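Side-chain contacts in primase X domain-containing protein (PDB 4WYH), which serves as a noncatalytic subunit of an archaeal eukaryotic-type primase, needed for efficient primer synthesis: residues 37-42 against 71-76; 65-70 against 93-98. All coordinates share one frame; numbering follows the deposited sequence.

Interaction 1: 37-42 against 71-76; sequences KVLEMG and LQTLKE
Leu-39 meets Thr-73 and Leu-74 through methyl groups alone. CD1 of Leu-39 lies 4.0 Å from CG2 of Thr-73, and CD2 of Leu-39 is nearly as close to that same methyl at 4.1 Å, so Thr-73 CG2 faces the fork of the leucine; the two side chains cross at about a right angle. Thr-73 can offer a methyl here because CG2 stands anti to its backbone N while OG1 sits beside the backbone N, anti to the carbonyl carbon (chi1 -60°). A looser touch joins CD2 of Leu-39 to CD2 of Leu-74 at 4.4 Å. The CA-CB bond of Leu-74 points away from helix 33-41, but CD2, the delta methyl not anti to CA, reaches back across.

The contact belongs to an all-helical fold: helix 33-41 and helix 67-78 stand near each other, with the CA atoms of Leu-39 and Leu-74 7.7 Å apart, and both rest on helix 47-63. Leu-59 of that helix touches Thr-73 and Leu-74, Ala-55 adds to the cover of Leu-74, and Phe-77, further along helix 67-78, packs on Leu-39.

Polar bonds run within each helix instead of between them. OG1 of Thr-73 bonds to the carbonyl O of Glu-69, one turn back, which keeps the hydroxyl occupied while the methyl packs. On helix 33-41, NZ of Lys-37 forms a salt bridge with OE1 of Glu-40 at 2.6 Å, using the syn lone pair of that oxygen. NE2 of Gln-72 donates to OE2 of Glu-76 over 3.1 Å; the acceptor lies close to the amide plane, but the donor sits above the carboxylate, 61° out of its plane.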
loop_
_atom_site.group_PDB
_atom_site.type_symbol
_atom_site.label_atom_id
_atom_site.label_comp_id
_atom_site.label_asym_id
_atom_site.label_seq_id
_atom_site.Cartn_x
_atom_site.Cartn_y
_atom_site.Cartn_z
ATOM N N LYS A 37 6.785 -3.775 6.197
ATOM C CA LYS A 37 7.528 -2.705 6.824
ATOM C C LYS A 37 6.987 -1.317 6.512
ATOM O O LYS A 37 6.893 -0.485 7.371
ATOM C CB LYS A 37 8.996 -2.777 6.398
ATOM C CG LYS A 37 9.918 -2.277 7.489
ATOM C CD LYS A 37 9.525 -2.906 8.834
ATOM C CE LYS A 37 10.461 -2.616 10.003
ATOM N NZ LYS A 37 9.786 -3.226 11.206
ATOM N N VAL A 38 6.716 -1.056 5.245
ATOM C CA VAL A 38 6.147 0.198 4.815
ATOM C C VAL A 38 4.779 0.371 5.488
ATOM O O VAL A 38 4.476 1.467 6.007
ATOM C CB VAL A 38 6.017 0.304 3.274
ATOM C CG1 VAL A 38 5.351 1.605 2.875
ATOM C CG2 VAL A 38 7.409 0.285 2.623
ATOM N N LEU A 39 3.974 -0.691 5.504
ATOM C CA LEU A 39 2.694 -0.589 6.110
ATOM C C LEU A 39 2.794 -0.183 7.572
ATOM O O LEU A 39 1.960 0.562 8.064
ATOM C CB LEU A 39 1.889 -1.870 6.011
ATOM C CG LEU A 39 1.148 -2.112 4.723
ATOM C CD1 LEU A 39 0.785 -3.579 4.688
ATOM C CD2 LEU A 39 -0.093 -1.278 4.491
ATOM N N GLU A 40 3.825 -0.694 8.237
ATOM C CA GLU A 40 4.053 -0.384 9.639
ATOM C C GLU A 40 4.470 1.063 9.873
ATOM O O GLU A 40 4.061 1.633 10.858
ATOM C CB GLU A 40 5.154 -1.251 10.179
ATOM C CG GLU A 40 5.451 -0.959 11.625
ATOM C CD GLU A 40 6.588 -1.773 12.133
ATOM O OE1 GLU A 40 7.371 -2.250 11.272
ATOM O OE2 GLU A 40 6.669 -1.927 13.381
ATOM N N MET A 41 5.304 1.611 8.984
ATOM C CA MET A 41 5.965 2.893 9.211
ATOM C C MET A 41 5.268 4.104 8.608
ATOM O O MET A 41 5.274 5.172 9.187
ATOM C CB MET A 41 7.404 2.803 8.755
ATOM C CG MET A 41 8.200 1.683 9.420
ATOM S SD MET A 41 8.430 1.919 11.203
ATOM C CE MET A 41 8.752 3.693 11.332
ATOM N N GLY A 42 4.665 3.915 7.435
ATOM C CA GLY A 42 3.924 4.938 6.771
ATOM C C GLY A 42 4.742 5.621 5.688
ATOM O O GLY A 42 5.961 5.476 5.620
ATOM N N LEU A 71 -9.089 -3.542 4.972
ATOM C CA LEU A 71 -9.551 -2.208 5.199
ATOM C C LEU A 71 -8.894 -1.575 6.412
ATOM O O LEU A 71 -8.454 -0.445 6.359
ATOM C CB LEU A 71 -11.085 -2.170 5.277
ATOM C CG LEU A 71 -11.663 -0.806 5.675
ATOM C CD1 LEU A 71 -11.401 0.256 4.641
ATOM C CD2 LEU A 71 -13.152 -0.889 5.997
ATOM N N GLN A 72 -8.807 -2.309 7.505
ATOM C CA GLN A 72 -8.262 -1.738 8.724
ATOM C C GLN A 72 -6.797 -1.522 8.546
ATOM O O GLN A 72 -6.293 -0.499 8.894
ATOM C CB GLN A 72 -8.547 -2.675 9.918
ATOM C CG GLN A 72 -7.966 -2.145 11.208
ATOM C CD GLN A 72 -8.443 -0.748 11.564
ATOM O OE1 GLN A 72 -9.618 -0.411 11.366
ATOM N NE2 GLN A 72 -7.542 0.079 12.106
ATOM N N THR A 73 -6.097 -2.478 7.959
ATOM C CA THR A 73 -4.668 -2.365 7.718
ATOM C C THR A 73 -4.281 -1.151 6.844
ATOM O O THR A 73 -3.316 -0.410 7.146
ATOM C CB THR A 73 -4.195 -3.650 7.021
ATOM O OG1 THR A 73 -4.486 -4.758 7.893
ATOM C CG2 THR A 73 -2.697 -3.560 6.750
ATOM N N LEU A 74 -5.060 -0.961 5.769
ATOM C CA LEU A 74 -4.841 0.141 4.841
ATOM C C LEU A 74 -5.123 1.481 5.491
ATOM O O LEU A 74 -4.391 2.459 5.277
ATOM C CB LEU A 74 -5.701 -0.073 3.581
ATOM C CG LEU A 74 -5.312 -1.292 2.767
ATOM C CD1 LEU A 74 -6.287 -1.600 1.666
ATOM C CD2 LEU A 74 -3.908 -1.080 2.230
ATOM N N LYS A 75 -6.218 1.555 6.249
ATOM C CA LYS A 75 -6.565 2.806 6.939
ATOM C C LYS A 75 -5.547 3.213 8.039
ATOM O O LYS A 75 -5.106 4.368 8.080
ATOM C CB LYS A 75 -7.997 2.716 7.506
ATOM C CG LYS A 75 -8.560 4.053 7.839
ATOM C CD LYS A 75 -9.572 3.929 8.966
ATOM C CE LYS A 75 -10.962 3.688 8.447
ATOM N NZ LYS A 75 -11.910 3.857 9.586
ATOM N N GLU A 76 -5.127 2.242 8.830
ATOM C CA GLU A 76 -4.061 2.394 9.848
ATOM C C GLU A 76 -2.762 2.853 9.258
ATOM O O GLU A 76 -2.180 3.760 9.808
ATOM C CB GLU A 76 -3.719 1.079 10.478
ATOM C CG GLU A 76 -4.401 0.816 11.714
ATOM C CD GLU A 76 -4.204 -0.620 12.117
ATOM O OE1 GLU A 76 -3.605 -1.495 11.400
ATOM O OE2 GLU A 76 -4.744 -0.851 13.146
#

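Interaction 2: 65-70 against 93-98; sequences VNEDEA and SVINGV
Ile-95 of helix 88-101 fills the contact with the start of helix 67-78, touching Glu-67 and Ala-70, residues one turn apart. This is helix-helix packing within an all-helical domain, made between the first turn of one helix and the middle of the other, where the CA atoms of Glu-67 and Ile-95 approach to 6.7 Å.

Along 93-98, Val-94 comes first and turns to helix 47-63, where it touches Ser-56. Ile-95 follows, its CA-CB bond aimed at segment 65-70, and its two branches divide the work. CG2, anti to the backbone N, meets CG of Glu-67 at 3.8 Å. This is an aliphatic touch by the glutamate stem, whose carboxylate points away from that methyl. The longer branch goes to Ala-70: CG1 of Ile-95 is 4.0 Å from the alanine CB. At the buried end of the contact, CD1 of Ile-95 lies 3.8 Å from CB of Ala-70 and 4.0 Å from the backbone C of that alanine. Leu-71 and Leu-74, further along helix 67-78, also pack on Ile-95, which is buried, whereas Glu-67 lies at the exposed margin. One turn beyond Val-94, Val-98 faces helix 47-63 as well, against Ser-56 and Arg-57, and its carbonyl O accepts a hydrogen bond from ND2 of Asn-61.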
loop_
_atom_site.group_PDB
_atom_site.type_symbol
_atom_site.label_atom_id
_atom_site.label_comp_id
_atom_site.label_asym_id
_atom_site.label_seq_id
_atom_site.Cartn_x
_atom_site.Cartn_y
_atom_site.Cartn_z
ATOM N N VAL A 65 -5.641 -11.988 2.888
ATOM C CA VAL A 65 -6.454 -11.570 4.023
ATOM C C VAL A 65 -7.800 -11.139 3.436
ATOM O O VAL A 65 -7.865 -10.836 2.239
ATOM C CB VAL A 65 -5.810 -10.403 4.830
ATOM C CG1 VAL A 65 -4.409 -10.736 5.300
ATOM C CG2 VAL A 65 -5.820 -9.134 4.023
ATOM N N ASN A 66 -8.830 -11.069 4.282
ATOM C CA ASN A 66 -10.166 -10.691 3.852
ATOM C C ASN A 66 -10.473 -9.223 3.935
ATOM O O ASN A 66 -9.657 -8.438 4.398
ATOM C CB ASN A 66 -11.171 -11.543 4.622
ATOM C CG ASN A 66 -11.011 -13.030 4.312
ATOM O OD1 ASN A 66 -10.820 -13.854 5.226
ATOM N ND2 ASN A 66 -11.136 -13.390 3.052
ATOM N N GLU A 67 -11.612 -8.824 3.400
ATOM C CA GLU A 67 -11.888 -7.418 3.191
ATOM C C GLU A 67 -11.786 -6.556 4.462
ATOM O O GLU A 67 -11.237 -5.462 4.433
ATOM C CB GLU A 67 -13.273 -7.234 2.526
ATOM C CG GLU A 67 -13.303 -7.684 1.048
ATOM C CD GLU A 67 -13.498 -9.203 0.805
ATOM O OE1 GLU A 67 -13.199 -10.048 1.697
ATOM O OE2 GLU A 67 -13.976 -9.575 -0.303
ATOM N N ASP A 68 -12.328 -7.048 5.566
ATOM C CA ASP A 68 -12.321 -6.268 6.800
ATOM C C ASP A 68 -10.883 -6.030 7.283
ATOM O O ASP A 68 -10.531 -4.901 7.550
ATOM C CB ASP A 68 -13.157 -6.941 7.863
ATOM C CG ASP A 68 -14.614 -6.810 7.587
ATOM O OD1 ASP A 68 -15.009 -5.831 6.915
ATOM O OD2 ASP A 68 -15.392 -7.682 8.022
ATOM N N GLU A 69 -10.058 -7.059 7.314
ATOM C CA GLU A 69 -8.692 -6.874 7.707
ATOM C C GLU A 69 -7.927 -5.942 6.768
ATOM O O GLU A 69 -7.113 -5.175 7.209
ATOM C CB GLU A 69 -7.987 -8.220 7.874
ATOM C CG GLU A 69 -6.517 -8.069 8.227
ATOM C CD GLU A 69 -5.779 -9.378 8.463
ATOM O OE1 GLU A 69 -6.380 -10.479 8.449
ATOM O OE2 GLU A 69 -4.559 -9.292 8.676
ATOM N N ALA A 70 -8.158 -6.058 5.467
ATOM C CA ALA A 70 -7.453 -5.222 4.498
ATOM C C ALA A 70 -7.814 -3.802 4.774
ATOM O O ALA A 70 -6.967 -2.944 4.807
ATOM C CB ALA A 70 -7.835 -5.636 3.076
ATOM N N SER A 93 -13.708 0.113 -2.227
ATOM C CA SER A 93 -13.672 -0.045 -3.689
ATOM C C SER A 93 -12.324 -0.573 -4.238
ATOM O O SER A 93 -12.284 -1.448 -5.100
ATOM C CB SER A 93 -14.029 1.249 -4.368
ATOM O OG SER A 93 -13.883 1.107 -5.794
ATOM N N VAL A 94 -11.211 -0.026 -3.778
ATOM C CA VAL A 94 -9.916 -0.567 -4.166
ATOM C C VAL A 94 -9.771 -2.052 -3.862
ATOM O O VAL A 94 -9.306 -2.824 -4.701
ATOM C CB VAL A 94 -8.796 0.192 -3.446
ATOM C CG1 VAL A 94 -7.446 -0.448 -3.744
ATOM C CG2 VAL A 94 -8.780 1.679 -3.827
ATOM N N ILE A 95 -10.053 -2.423 -2.607
ATOM C CA ILE A 95 -9.932 -3.790 -2.121
ATOM C C ILE A 95 -10.796 -4.703 -2.992
ATOM O O ILE A 95 -10.311 -5.719 -3.440
ATOM C CB ILE A 95 -10.369 -3.931 -0.642
ATOM C CG1 ILE A 95 -9.369 -3.214 0.279
ATOM C CG2 ILE A 95 -10.566 -5.401 -0.250
ATOM C CD1 ILE A 95 -10.004 -2.895 1.614
ATOM N N ASN A 96 -12.053 -4.312 -3.236
ATOM C CA ASN A 96 -12.911 -5.135 -4.093
ATOM C C ASN A 96 -12.361 -5.237 -5.492
ATOM O O ASN A 96 -12.334 -6.329 -6.038
ATOM C CB ASN A 96 -14.303 -4.528 -4.167
ATOM C CG ASN A 96 -15.271 -5.425 -4.930
ATOM O OD1 ASN A 96 -15.707 -6.440 -4.394
ATOM N ND2 ASN A 96 -15.618 -5.053 -6.149
ATOM N N GLY A 97 -11.938 -4.097 -6.090
ATOM C CA GLY A 97 -11.415 -4.098 -7.481
ATOM C C GLY A 97 -10.174 -4.963 -7.682
ATOM O O GLY A 97 -10.047 -5.682 -8.686
ATOM N N VAL A 98 -9.203 -4.852 -6.763
ATOM C CA VAL A 98 -7.961 -5.632 -6.879
ATOM C C VAL A 98 -8.230 -7.080 -6.654
ATOM O O VAL A 98 -7.570 -7.937 -7.281
ATOM C CB VAL A 98 -6.818 -5.178 -5.955
ATOM C CG1 VAL A 98 -6.462 -3.750 -6.207
ATOM C CG2 VAL A 98 -7.005 -5.492 -4.461
#

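Overall arrangement
Interactions 1 and 2 share helix 67-78: the first turn of this helix meets helix 88-101 in interaction 2, and its next turns meet helix 33-41 in interaction 1. The two centres lie 13 Å apart. Along the chain the segments alternate, 37-42, 65-70, 71-76, 93-98, so the contacts cross. They also touch directly, with Leu-71 N 3.5 Å from Ile-95 CD1 and Leu-74 CD1 3.7 Å from Ile-95 CG1. Leu-74 thus links both contacts in one apolar core of the Primase X family region, in which helices 33-41, 67-78 and 88-101 meet and on which helix 47-63 also packs, away from the manganese-binding Asp-45.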